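Local coordinates for protein MlnE (Bacillus amyloliquefaciens subsp. plantarum, PDB 5D2E) that is the N-terminal B-type ketoreductase piece of a macrolactin polyketide synthase, binding NADP and probably using it to reduce beta-keto groups of the growing chain, at residues A[59-64]-A[123-128]; A[109-114]-A[156-161]; A[171-176]-A[205-210]; A[199-204]-A[414-419]. One frame throughout, in Å; residues are numbered along the deposited sequence.

Contact 1: A[59-64]-A[123-128]; sequences PILFFC and IRPRHI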
loop_
_atom_site.group_PDB
_atom_site.type_symbol
_atom_site.label_atom_id
_atom_site.label_comp_id
_atom_site.label_asym_id
_atom_site.label_seq_id
_atom_site.Cartn_x
_atom_site.Cartn_y
_atom_site.Cartn_z
ATOM N N PRO A 59 3.991 1.304 31.906
ATOM C CA PRO A 59 2.595 1.571 31.588
ATOM C C PRO A 59 2.250 1.137 30.141
ATOM O O PRO A 59 3.084 1.148 29.244
ATOM C CB PRO A 59 2.462 3.066 31.795
ATOM C CG PRO A 59 3.590 3.431 32.753
ATOM C CD PRO A 59 4.699 2.522 32.327
ATOM N N ILE A 60 1.056 0.626 30.019
ATOM C CA ILE A 60 0.442 0.210 28.771
ATOM C C ILE A 60 -0.658 1.232 28.397
ATOM O O ILE A 60 -1.478 1.630 29.272
ATOM C CB ILE A 60 -0.215 -1.143 28.980
ATOM C CG1 ILE A 60 0.830 -2.165 29.362
ATOM C CG2 ILE A 60 -1.042 -1.548 27.741
ATOM C CD1 ILE A 60 0.188 -3.432 29.943
ATOM N N LEU A 61 -0.696 1.661 27.141
ATOM C CA LEU A 61 -1.662 2.628 26.659
ATOM C C LEU A 61 -2.447 1.943 25.544
ATOM O O LEU A 61 -1.860 1.484 24.582
ATOM C CB LEU A 61 -0.930 3.860 26.125
ATOM C CG LEU A 61 -1.790 4.881 25.429
ATOM C CD1 LEU A 61 -2.841 5.461 26.359
ATOM C CD2 LEU A 61 -0.875 6.008 24.928
ATOM N N PHE A 62 -3.772 1.903 25.666
ATOM C CA PHE A 62 -4.639 1.156 24.784
ATOM C C PHE A 62 -5.662 2.073 24.257
ATOM O O PHE A 62 -6.416 2.668 25.047
ATOM C CB PHE A 62 -5.326 0.053 25.662
ATOM C CG PHE A 62 -5.940 -1.109 24.897
ATOM C CD1 PHE A 62 -7.009 -0.916 24.055
ATOM C CD2 PHE A 62 -5.438 -2.382 25.031
ATOM C CE1 PHE A 62 -7.589 -1.950 23.347
ATOM C CE2 PHE A 62 -6.015 -3.464 24.312
ATOM C CZ PHE A 62 -7.088 -3.222 23.468
ATOM N N PHE A 63 -5.761 2.163 22.924
ATOM C CA PHE A 63 -6.729 2.977 22.232
ATOM C C PHE A 63 -7.769 2.022 21.654
ATOM O O PHE A 63 -7.403 1.061 20.956
ATOM C CB PHE A 63 -6.076 3.721 21.058
ATOM C CG PHE A 63 -5.068 4.794 21.438
ATOM C CD1 PHE A 63 -5.478 6.008 21.902
ATOM C CD2 PHE A 63 -3.704 4.575 21.288
ATOM C CE1 PHE A 63 -4.584 6.988 22.223
ATOM C CE2 PHE A 63 -2.773 5.552 21.634
ATOM C CZ PHE A 63 -3.237 6.784 22.082
ATOM N N CYS A 64 -9.055 2.309 21.883
ATOM C CA CYS A 64 -10.143 1.432 21.421
ATOM C C CYS A 64 -11.306 2.325 21.158
ATOM O O CYS A 64 -11.454 3.361 21.788
ATOM C CB CYS A 64 -10.480 0.368 22.503
ATOM S SG CYS A 64 -11.553 -1.000 21.883
ATOM N N ILE A 123 3.206 9.285 34.088
ATOM C CA ILE A 123 2.858 8.027 33.442
ATOM C C ILE A 123 3.545 8.059 32.043
ATOM O O ILE A 123 3.143 8.822 31.188
ATOM C CB ILE A 123 1.319 7.846 33.352
ATOM C CG1 ILE A 123 0.794 7.560 34.763
ATOM C CG2 ILE A 123 0.979 6.569 32.606
ATOM C CD1 ILE A 123 -0.696 7.626 34.908
ATOM N N ARG A 124 4.578 7.239 31.837
ATOM C CA ARG A 124 5.346 7.178 30.599
ATOM C C ARG A 124 5.118 5.780 29.935
ATOM O O ARG A 124 5.710 4.785 30.337
ATOM C CB ARG A 124 6.854 7.358 30.902
ATOM C CG ARG A 124 7.771 7.034 29.684
ATOM C CD ARG A 124 9.261 7.299 29.940
ATOM N NE ARG A 124 9.502 8.729 30.091
ATOM C CZ ARG A 124 10.666 9.274 30.392
ATOM N NH1 ARG A 124 11.730 8.513 30.551
ATOM N NH2 ARG A 124 10.754 10.594 30.468
ATOM N N PRO A 125 4.190 5.702 28.975
ATOM C CA PRO A 125 3.863 4.390 28.371
ATOM C C PRO A 125 5.024 3.866 27.590
ATOM O O PRO A 125 5.754 4.661 26.970
ATOM C CB PRO A 125 2.704 4.707 27.434
ATOM C CG PRO A 125 2.162 6.026 27.852
ATOM C CD PRO A 125 3.304 6.766 28.514
ATOM N N ARG A 126 5.185 2.558 27.597
ATOM C CA ARG A 126 6.069 1.894 26.712
ATOM C C ARG A 126 5.309 1.021 25.685
ATOM O O ARG A 126 5.574 1.059 24.501
ATOM C CB ARG A 126 6.996 1.003 27.470
ATOM C CG ARG A 126 8.396 1.016 26.836
ATOM C CD ARG A 126 8.847 -0.358 26.631
ATOM N NE ARG A 126 10.049 -0.435 25.805
ATOM C CZ ARG A 126 11.274 -0.403 26.292
ATOM N NH1 ARG A 126 11.467 -0.189 27.585
ATOM N NH2 ARG A 126 12.311 -0.555 25.485
ATOM N N HIS A 127 4.299 0.300 26.134
ATOM C CA HIS A 127 3.513 -0.535 25.241
ATOM C C HIS A 127 2.246 0.128 24.836
ATOM O O HIS A 127 1.437 0.424 25.671
ATOM C CB HIS A 127 3.235 -1.853 25.918
ATOM C CG HIS A 127 4.440 -2.372 26.616
ATOM N ND1 HIS A 127 5.365 -3.175 25.987
ATOM C CD2 HIS A 127 4.973 -2.046 27.821
ATOM C CE1 HIS A 127 6.380 -3.386 26.791
ATOM N NE2 HIS A 127 6.167 -2.716 27.914
ATOM N N ILE A 128 2.068 0.338 23.527
ATOM C CA ILE A 128 0.943 1.028 22.994
ATOM C C ILE A 128 0.186 0.045 22.140
ATOM O O ILE A 128 0.815 -0.637 21.331
ATOM C CB ILE A 128 1.354 2.183 22.045
ATOM C CG1 ILE A 128 2.450 3.079 22.614
ATOM C CG2 ILE A 128 0.152 2.948 21.626
ATOM C CD1 ILE A 128 2.238 3.571 23.985
#
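In the Rossmann-like, non-catalytic half of a polyketide ketoreductase, the start of strand 60-64 pairs in parallel with the start of strand 127-133, and P59 and L61 make the first links. The carbonyl O of P59 receives R126 N at 3.0 Å and, more weakly, H127 N; P59 has no N-H to give, so it suits the strand's entrance. Two residues further in, L61 N donates to H127 O at 2.9 Å in a nearly straight bond (165°). The P59 ring lies against segment 123-128, its CD 3.2 Å from R124 O. This is the parallel beta core of the Rossmann-like fold, and side chains alternate across it. On one face L61 and I128 run side by side, L61 CB 3.8 Å from I128 CD1, while P125 CB closes on L61 CB. With I128 CG2 anti to the backbone N, that methyl reaches the edge of the F63 ring, 3.9 Å from CE2. M158 and F162 of helix 141-164 cover this apolar face, M158 on F63 and I128, F162 on L61. On the other face sit I60 and H127; H127 NE2 is hydrogen-bonded to T56 OG1, and its ring meets W233 edge-to-face.

Contact 2: A[109-114]-A[156-161]; sequences EDYDAL and FQMFQA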
loop_
_atom_site.group_PDB
_atom_site.type_symbol
_atom_site.label_atom_id
_atom_site.label_comp_id
_atom_site.label_asym_id
_atom_site.label_seq_id
_atom_site.Cartn_x
_atom_site.Cartn_y
_atom_site.Cartn_z
ATOM N N GLU A 109 -5.048 17.988 18.638
ATOM C CA GLU A 109 -5.066 18.705 19.884
ATOM C C GLU A 109 -5.379 17.750 21.058
ATOM O O GLU A 109 -4.925 17.949 22.199
ATOM C CB GLU A 109 -6.153 19.780 19.839
ATOM C CG GLU A 109 -5.857 21.013 18.975
ATOM C CD GLU A 109 -6.087 20.835 17.470
ATOM O OE1 GLU A 109 -6.662 19.797 17.025
ATOM O OE2 GLU A 109 -5.654 21.757 16.714
ATOM N N ASP A 110 -6.254 16.797 20.804
ATOM C CA ASP A 110 -6.606 15.823 21.868
ATOM C C ASP A 110 -5.421 14.909 22.198
ATOM O O ASP A 110 -5.229 14.568 23.366
ATOM C CB ASP A 110 -7.866 15.014 21.490
ATOM C CG ASP A 110 -9.156 15.832 21.598
ATOM O OD1 ASP A 110 -9.100 17.076 21.807
ATOM O OD2 ASP A 110 -10.235 15.242 21.411
ATOM N N TYR A 111 -4.620 14.506 21.197
ATOM C CA TYR A 111 -3.417 13.714 21.496
ATOM C C TYR A 111 -2.446 14.524 22.307
ATOM O O TYR A 111 -1.768 13.996 23.204
ATOM C CB TYR A 111 -2.761 13.138 20.240
ATOM C CG TYR A 111 -3.564 12.095 19.509
ATOM C CD1 TYR A 111 -4.477 12.458 18.583
ATOM C CD2 TYR A 111 -3.419 10.724 19.762
ATOM C CE1 TYR A 111 -5.226 11.539 17.897
ATOM C CE2 TYR A 111 -4.163 9.773 19.054
ATOM C CZ TYR A 111 -5.056 10.178 18.120
ATOM O OH TYR A 111 -5.896 9.365 17.361
ATOM N N ASP A 112 -2.351 15.836 22.037
ATOM C CA ASP A 112 -1.503 16.699 22.863
ATOM C C ASP A 112 -1.904 16.731 24.274
ATOM O O ASP A 112 -1.045 16.667 25.186
ATOM C CB ASP A 112 -1.481 18.147 22.346
ATOM C CG ASP A 112 -0.793 18.268 21.058
ATOM O OD1 ASP A 112 0.202 17.553 20.761
ATOM O OD2 ASP A 112 -1.261 19.129 20.301
ATOM N N ALA A 113 -3.218 16.897 24.486
ATOM C CA ALA A 113 -3.799 16.903 25.817
ATOM C C ALA A 113 -3.510 15.604 26.546
ATOM O O ALA A 113 -3.118 15.628 27.707
ATOM C CB ALA A 113 -5.296 17.098 25.745
ATOM N N LEU A 114 -3.717 14.464 25.856
ATOM C CA LEU A 114 -3.393 13.177 26.442
ATOM C C LEU A 114 -1.938 13.109 26.890
ATOM O O LEU A 114 -1.674 12.659 28.005
ATOM C CB LEU A 114 -3.653 12.026 25.462
ATOM C CG LEU A 114 -3.423 10.612 25.954
ATOM C CD1 LEU A 114 -4.374 10.252 27.104
ATOM C CD2 LEU A 114 -3.592 9.626 24.828
ATOM N N PHE A 156 -1.152 8.804 12.374
ATOM C CA PHE A 156 -0.357 9.983 12.074
ATOM C C PHE A 156 -0.465 10.991 13.228
ATOM O O PHE A 156 0.584 11.447 13.716
ATOM C CB PHE A 156 -0.828 10.599 10.798
ATOM C CG PHE A 156 -0.451 12.026 10.650
ATOM C CD1 PHE A 156 0.872 12.376 10.442
ATOM C CD2 PHE A 156 -1.409 12.990 10.711
ATOM C CE1 PHE A 156 1.229 13.706 10.321
ATOM C CE2 PHE A 156 -1.059 14.304 10.594
ATOM C CZ PHE A 156 0.256 14.659 10.373
ATOM N N GLN A 157 -1.696 11.289 13.681
ATOM C CA GLN A 157 -1.869 12.205 14.806
ATOM C C GLN A 157 -1.110 11.687 16.055
ATOM O O GLN A 157 -0.435 12.462 16.785
ATOM C CB GLN A 157 -3.316 12.504 15.137
ATOM C CG GLN A 157 -4.186 13.127 14.039
ATOM C CD GLN A 157 -3.728 14.489 13.532
ATOM O OE1 GLN A 157 -4.240 15.048 12.520
ATOM N NE2 GLN A 157 -2.819 15.071 14.270
ATOM N N MET A 158 -1.213 10.383 16.307
ATOM C CA MET A 158 -0.639 9.802 17.487
ATOM C C MET A 158 0.872 9.892 17.444
ATOM O O MET A 158 1.487 10.357 18.385
ATOM C CB MET A 158 -1.084 8.352 17.628
ATOM C CG MET A 158 -0.470 7.668 18.848
ATOM S SD MET A 158 -0.592 5.854 18.770
ATOM C CE MET A 158 0.794 5.541 17.650
ATOM N N PHE A 159 1.494 9.510 16.322
ATOM C CA PHE A 159 2.952 9.542 16.270
ATOM C C PHE A 159 3.471 10.974 16.262
ATOM O O PHE A 159 4.434 11.278 16.936
ATOM C CB PHE A 159 3.480 8.839 15.045
ATOM C CG PHE A 159 3.409 7.372 15.119
ATOM C CD1 PHE A 159 4.126 6.693 16.086
ATOM C CD2 PHE A 159 2.711 6.642 14.166
ATOM C CE1 PHE A 159 4.103 5.320 16.160
ATOM C CE2 PHE A 159 2.690 5.263 14.235
ATOM C CZ PHE A 159 3.371 4.604 15.223
ATOM N N GLN A 160 2.810 11.876 15.566
ATOM C CA GLN A 160 3.273 13.214 15.563
ATOM C C GLN A 160 3.207 13.834 16.972
ATOM O O GLN A 160 4.144 14.501 17.399
ATOM C CB GLN A 160 2.533 14.026 14.549
ATOM C CG GLN A 160 3.291 15.250 14.141
ATOM C CD GLN A 160 2.580 16.044 13.042
ATOM O OE1 GLN A 160 1.557 16.672 13.303
ATOM N NE2 GLN A 160 3.189 16.097 11.841
ATOM N N ALA A 161 2.075 13.664 17.645
ATOM C CA ALA A 161 1.896 14.168 19.007
ATOM C C ALA A 161 2.890 13.523 19.931
ATOM O O ALA A 161 3.467 14.231 20.793
ATOM C CB ALA A 161 0.477 13.895 19.502
#
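Y111 lays its ring against helix 156-161, one face over the backbone where Q157 joins M158. The M158 N lies 4.0 Å above the ring plane, over its centre, so the aromatic face covers a flat peptide group. On one flank Q157 CB comes to 3.5 Å from Y111 CE1; on the other, M158 CB stands 3.7 Å from Y111 CE2. Nearer the root of the tyrosine, A161 CB touches Y111 CB at 3.4 Å, a close fit that the small alanine permits. A161 CB also faces D112 OD1 at 3.9 Å, where the helices come nearest. The tyrosine reaches along its partner because CG is anti to its own carbonyl carbon (chi1 -67°). Further out, its hydroxyl is held by F105 O and S154 OG, which fix the far end of the ring, and D112 OD1 is held by N165 ND2. M103 packs on Y111 as well, while F63 of strand 60-64 touches M158. The short axes pass 9.0 Å apart at -45°, in the same general direction, as suits two helices, 108-120 and 141-164, that pack together on one side of the parallel sheet in a Rossmann-like alpha/beta fold.

Contact 3: A[171-176]-A[205-210]; sequences AEILYL and FTCKAA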
loop_
_atom_site.group_PDB
_atom_site.type_symbol
_atom_site.label_atom_id
_atom_site.label_comp_id
_atom_site.label_asym_id
_atom_site.label_seq_id
_atom_site.Cartn_x
_atom_site.Cartn_y
_atom_site.Cartn_z
ATOM N N ALA A 171 9.102 3.127 22.463
ATOM C CA ALA A 171 7.715 2.601 22.502
ATOM C C ALA A 171 7.666 1.401 21.615
ATOM O O ALA A 171 8.374 1.331 20.571
ATOM C CB ALA A 171 6.730 3.629 22.027
ATOM N N GLU A 172 6.835 0.442 22.027
ATOM C CA GLU A 172 6.471 -0.676 21.163
ATOM C C GLU A 172 5.018 -0.495 20.844
ATOM O O GLU A 172 4.174 -0.535 21.754
ATOM C CB GLU A 172 6.683 -2.030 21.851
ATOM C CG GLU A 172 7.780 -2.076 22.943
ATOM C CD GLU A 172 9.209 -1.872 22.459
ATOM O OE1 GLU A 172 9.506 -2.261 21.320
ATOM O OE2 GLU A 172 10.046 -1.334 23.231
ATOM N N ILE A 173 4.717 -0.315 19.571
ATOM C CA ILE A 173 3.366 0.031 19.127
ATOM C C ILE A 173 2.772 -1.187 18.395
ATOM O O ILE A 173 3.400 -1.678 17.456
ATOM C CB ILE A 173 3.365 1.204 18.178
ATOM C CG1 ILE A 173 3.925 2.476 18.857
ATOM C CG2 ILE A 173 1.938 1.421 17.652
ATOM C CD1 ILE A 173 5.408 2.727 18.587
ATOM N N LEU A 174 1.609 -1.663 18.816
ATOM C CA LEU A 174 0.954 -2.778 18.202
ATOM C C LEU A 174 -0.325 -2.266 17.672
ATOM O O LEU A 174 -1.202 -1.835 18.430
ATOM C CB LEU A 174 0.749 -3.967 19.187
ATOM C CG LEU A 174 -0.053 -5.153 18.618
ATOM C CD1 LEU A 174 0.623 -5.826 17.412
ATOM C CD2 LEU A 174 -0.274 -6.176 19.736
ATOM N N TYR A 175 -0.438 -2.277 16.340
ATOM C CA TYR A 175 -1.587 -1.870 15.607
ATOM C C TYR A 175 -2.374 -3.119 15.235
ATOM O O TYR A 175 -1.830 -4.023 14.652
ATOM C CB TYR A 175 -1.145 -1.110 14.372
ATOM C CG TYR A 175 -2.175 -1.010 13.304
ATOM C CD1 TYR A 175 -3.269 -0.161 13.405
ATOM C CD2 TYR A 175 -2.084 -1.828 12.170
ATOM C CE1 TYR A 175 -4.250 -0.154 12.405
ATOM C CE2 TYR A 175 -3.058 -1.806 11.181
ATOM C CZ TYR A 175 -4.118 -0.977 11.296
ATOM O OH TYR A 175 -5.011 -0.992 10.220
ATOM N N LEU A 176 -3.677 -3.128 15.573
ATOM C CA LEU A 176 -4.606 -4.215 15.327
ATOM C C LEU A 176 -5.767 -3.782 14.477
ATOM O O LEU A 176 -6.269 -2.694 14.617
ATOM C CB LEU A 176 -5.209 -4.752 16.641
ATOM C CG LEU A 176 -4.238 -4.980 17.789
ATOM C CD1 LEU A 176 -4.897 -5.348 19.115
ATOM C CD2 LEU A 176 -3.279 -6.046 17.365
ATOM N N PHE A 205 10.870 3.629 18.035
ATOM C CA PHE A 205 9.496 3.140 17.927
ATOM C C PHE A 205 9.481 1.802 17.190
ATOM O O PHE A 205 9.606 1.743 15.959
ATOM C CB PHE A 205 8.610 4.125 17.183
ATOM C CG PHE A 205 8.275 5.387 17.921
ATOM C CD1 PHE A 205 8.639 5.611 19.264
ATOM C CD2 PHE A 205 7.586 6.385 17.258
ATOM C CE1 PHE A 205 8.263 6.806 19.895
ATOM C CE2 PHE A 205 7.239 7.557 17.881
ATOM C CZ PHE A 205 7.565 7.760 19.214
ATOM N N THR A 206 9.321 0.720 17.922
ATOM C CA THR A 206 9.202 -0.565 17.290
ATOM C C THR A 206 7.725 -0.784 16.988
ATOM O O THR A 206 6.855 -0.782 17.913
ATOM C CB THR A 206 9.693 -1.669 18.222
ATOM O OG1 THR A 206 11.016 -1.379 18.605
ATOM C CG2 THR A 206 9.617 -3.047 17.540
ATOM N N CYS A 207 7.421 -1.020 15.723
ATOM C CA CYS A 207 6.053 -0.990 15.250
ATOM C C CYS A 207 5.647 -2.336 14.703
ATOM O O CYS A 207 6.331 -2.912 13.852
ATOM C CB CYS A 207 5.885 0.059 14.180
ATOM S SG CYS A 207 6.123 1.757 14.668
ATOM N N LYS A 208 4.527 -2.852 15.181
ATOM C CA LYS A 208 4.015 -4.142 14.720
ATOM C C LYS A 208 2.600 -4.017 14.286
ATOM O O LYS A 208 1.879 -3.175 14.811
ATOM C CB LYS A 208 4.131 -5.159 15.842
ATOM C CG LYS A 208 5.557 -5.212 16.358
ATOM C CD LYS A 208 5.947 -6.462 17.129
ATOM C CE LYS A 208 5.712 -6.353 18.624
ATOM N NZ LYS A 208 6.152 -7.623 19.273
ATOM N N ALA A 209 2.169 -4.886 13.350
ATOM C CA ALA A 209 0.797 -4.852 12.822
ATOM C C ALA A 209 0.216 -6.256 12.852
ATOM O O ALA A 209 0.935 -7.220 12.612
ATOM C CB ALA A 209 0.738 -4.290 11.424
ATOM N N ALA A 210 -1.042 -6.393 13.253
ATOM C CA ALA A 210 -1.627 -7.730 13.401
ATOM C C ALA A 210 -3.103 -7.680 12.911
ATOM O O ALA A 210 -3.875 -6.829 13.335
ATOM C CB ALA A 210 -1.530 -8.231 14.809
HETATM O O HOH W 1 11.362 0.462 20.629
#
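Strands 171-176 and 205-210 run parallel, their axes 4.7 Å apart and 18° askew, paired residue for residue from A171-F205 to L176-A210 by five backbone hydrogen bonds, among them I173 N to T206 O at 2.7 Å and the almost linear Y175 N to K208 O (179°). On one face the CG1 branch of I173, beside the backbone N (chi1 -62°), lets CD1 reach across to F205 CB at 3.8 Å and approach C207 SG. The small A171 brings its CB within 3.9 Å of F205 CD1, and the A209 CB lies in plane at the edge of the Y175 ring, 3.8 Å from CD2. On the opposite face E172 and T206 lie side by side, and a water bonded to T206 OG1 at 2.8 Å can donate to A171 O; the carboxylate of E172 is salt-bridged to R126. L174 CD1 packs on K208 CB, leaving the polar tip of that lysine for E232 O. The pair forms the two strands of a beta-alpha-beta unit connected by helix 186-201. That helix and helix 141-164 cover the I173 and Y175 face, helix 222-233 covers the L174 and L176 face, and strand 127-133 lies beside strand 171-180.

Contact 4: A[199-204]-A[414-419]; sequences QAENPN and PNAGQS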
loop_
_atom_site.group_PDB
_atom_site.type_symbol
_atom_site.label_atom_id
_atom_site.label_comp_id
_atom_site.label_asym_id
_atom_site.label_seq_id
_atom_site.Cartn_x
_atom_site.Cartn_y
_atom_site.Cartn_z
ATOM N N GLN A 199 9.023 3.470 11.755
ATOM C CA GLN A 199 10.121 2.842 12.420
ATOM C C GLN A 199 11.485 3.261 11.783
ATOM O O GLN A 199 12.462 3.412 12.492
ATOM C CB GLN A 199 9.980 1.333 12.426
ATOM C CG GLN A 199 10.940 0.664 13.392
ATOM C CD GLN A 199 10.673 -0.798 13.700
ATOM O OE1 GLN A 199 11.579 -1.537 13.983
ATOM N NE2 GLN A 199 9.476 -1.211 13.636
ATOM N N ALA A 200 11.529 3.429 10.460
ATOM C CA ALA A 200 12.787 3.851 9.801
ATOM C C ALA A 200 13.107 5.289 10.189
ATOM O O ALA A 200 14.262 5.641 10.365
ATOM C CB ALA A 200 12.666 3.724 8.305
ATOM N N GLU A 201 12.079 6.128 10.360
ATOM C CA GLU A 201 12.260 7.492 10.791
ATOM C C GLU A 201 12.580 7.631 12.249
ATOM O O GLU A 201 13.295 8.559 12.616
ATOM C CB GLU A 201 11.021 8.304 10.469
ATOM C CG GLU A 201 10.805 8.460 8.987
ATOM C CD GLU A 201 9.577 9.256 8.635
ATOM O OE1 GLU A 201 8.929 9.898 9.539
ATOM O OE2 GLU A 201 9.240 9.218 7.424
ATOM N N ASN A 202 11.992 6.787 13.104
ATOM C CA ASN A 202 12.303 6.812 14.531
ATOM C C ASN A 202 12.531 5.408 15.055
ATOM O O ASN A 202 11.583 4.716 15.486
ATOM C CB ASN A 202 11.285 7.585 15.348
ATOM C CG ASN A 202 11.669 7.606 16.837
ATOM O OD1 ASN A 202 12.746 7.120 17.226
ATOM N ND2 ASN A 202 10.755 8.079 17.683
ATOM N N PRO A 203 13.813 4.955 15.043
ATOM C CA PRO A 203 14.052 3.570 15.383
ATOM C C PRO A 203 13.767 3.209 16.838
ATOM O O PRO A 203 13.721 2.056 17.162
ATOM C CB PRO A 203 15.537 3.362 15.077
ATOM C CG PRO A 203 15.885 4.417 14.104
ATOM C CD PRO A 203 14.995 5.597 14.435
ATOM N N ASN A 204 13.599 4.179 17.698
ATOM C CA ASN A 204 13.111 3.878 19.041
ATOM C C ASN A 204 11.617 3.474 19.130
ATOM O O ASN A 204 11.162 3.116 20.210
ATOM C CB ASN A 204 13.307 5.106 19.875
ATOM C CG ASN A 204 14.777 5.346 20.169
ATOM O OD1 ASN A 204 15.553 4.411 20.406
ATOM N ND2 ASN A 204 15.146 6.561 20.159
ATOM N N PRO A 414 10.270 0.594 2.877
ATOM C CA PRO A 414 10.204 2.063 2.677
ATOM C C PRO A 414 11.424 2.811 3.133
ATOM O O PRO A 414 12.318 2.249 3.741
ATOM C CB PRO A 414 8.946 2.509 3.430
ATOM C CG PRO A 414 8.684 1.389 4.396
ATOM C CD PRO A 414 9.242 0.113 3.809
ATOM N N ASN A 415 11.512 4.037 2.696
ATOM C CA ASN A 415 12.545 4.896 3.183
ATOM C C ASN A 415 11.897 5.959 3.960
ATOM O O ASN A 415 10.761 6.385 3.673
ATOM C CB ASN A 415 13.385 5.474 2.027
ATOM C CG ASN A 415 13.934 4.364 1.152
ATOM O OD1 ASN A 415 14.986 3.812 1.453
ATOM N ND2 ASN A 415 13.145 3.936 0.151
ATOM N N ALA A 416 12.668 6.398 4.934
ATOM C CA ALA A 416 12.354 7.560 5.694
ATOM C C ALA A 416 11.799 8.685 4.809
ATOM O O ALA A 416 12.346 8.995 3.750
ATOM C CB ALA A 416 13.598 7.972 6.465
ATOM N N GLY A 417 10.696 9.307 5.203
ATOM C CA GLY A 417 10.107 10.365 4.395
ATOM C C GLY A 417 8.971 9.981 3.447
ATOM O O GLY A 417 8.286 10.841 2.936
ATOM N N GLN A 418 8.720 8.697 3.277
ATOM C CA GLN A 418 7.722 8.258 2.293
ATOM C C GLN A 418 6.546 7.570 2.985
ATOM O O GLN A 418 5.950 6.671 2.384
ATOM C CB GLN A 418 8.348 7.207 1.402
ATOM C CG GLN A 418 9.678 7.534 0.778
ATOM C CD GLN A 418 10.136 6.358 -0.110
ATOM O OE1 GLN A 418 10.659 5.305 0.363
ATOM N NE2 GLN A 418 9.903 6.522 -1.394
ATOM N N SER A 419 6.210 7.942 4.222
ATOM C CA SER A 419 5.254 7.105 4.982
ATOM C C SER A 419 3.837 6.994 4.320
ATOM O O SER A 419 3.255 5.896 4.283
ATOM C CB SER A 419 5.152 7.566 6.423
ATOM O OG SER A 419 4.681 8.858 6.466
HETATM O O HOH W 2 7.150 10.009 6.082
#
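E201 grips the backbone of G417 with a single carboxylate oxygen. The hydrogen bond from G417 N to E201 OE2 is short, 2.7 Å, at an N-H angle of 157°; the donor comes from the anti side of the carboxylate and stands 29° out of its plane. The side chain leaves the last turn of its helix beside the backbone N (chi1 -67°) and is extended beyond CG, and this length lets a glutamate bridge the gap. A water reinforces the grip, donating to E201 OE2 at 2.6 Å and accepting from S419 N at 2.9 Å, so one oxygen serves two backbone amides, one of them by way of the water. The second oxygen, OE1, takes I369 N, and these three bonds to the carboxylate probably favour its charged form.

The apolar contact is slight: E201 CG lies 3.8 Å from A416 CB.

Hydrogen bonds within 414-419 shape the loop that E201 meets. N415 to Q418 form a type II beta turn, closed by Q418 N to N415 O at 3.1 Å. G417 has a positive phi, where a side chain would collide with the preceding carbonyl. Q418 OE1 accepts both N415 N, in the carbonyl plane on a lone pair, and N415 ND2, from above that plane.

Q418 occupies the N-cap position before helix 419-437, which carries the NADP-binding Y421; the arrangement thus joins the C-terminal end of a helix in the structural half of the ketoreductase to the turn preceding an active-site helix of its NADP-binding Rossmann half.

How the contacts relate
Contacts 1, 2 and 3 share one half of the molecule. Contacts 1 and 3, with centres 11 Å apart, meet through neighbouring strands 127-133 and 171-180, where I128 O and L174 N make a probable hydrogen bond of 2.8 Å. Contact 2 covers both: M158 SD packs 3.6 Å from F63 CE2 of contact 1, and F159 CD1 lies 3.7 Å from F205 CD2 of contact 3. Contact 4 continues from contact 3, since segment 199-204 leads directly into strand 205-214, and crosses to the catalytic half. It alone approaches the cofactor, the Q418 side chain lying about 8 Å from the bound NADP; the other three are away from the annotated NADP sites.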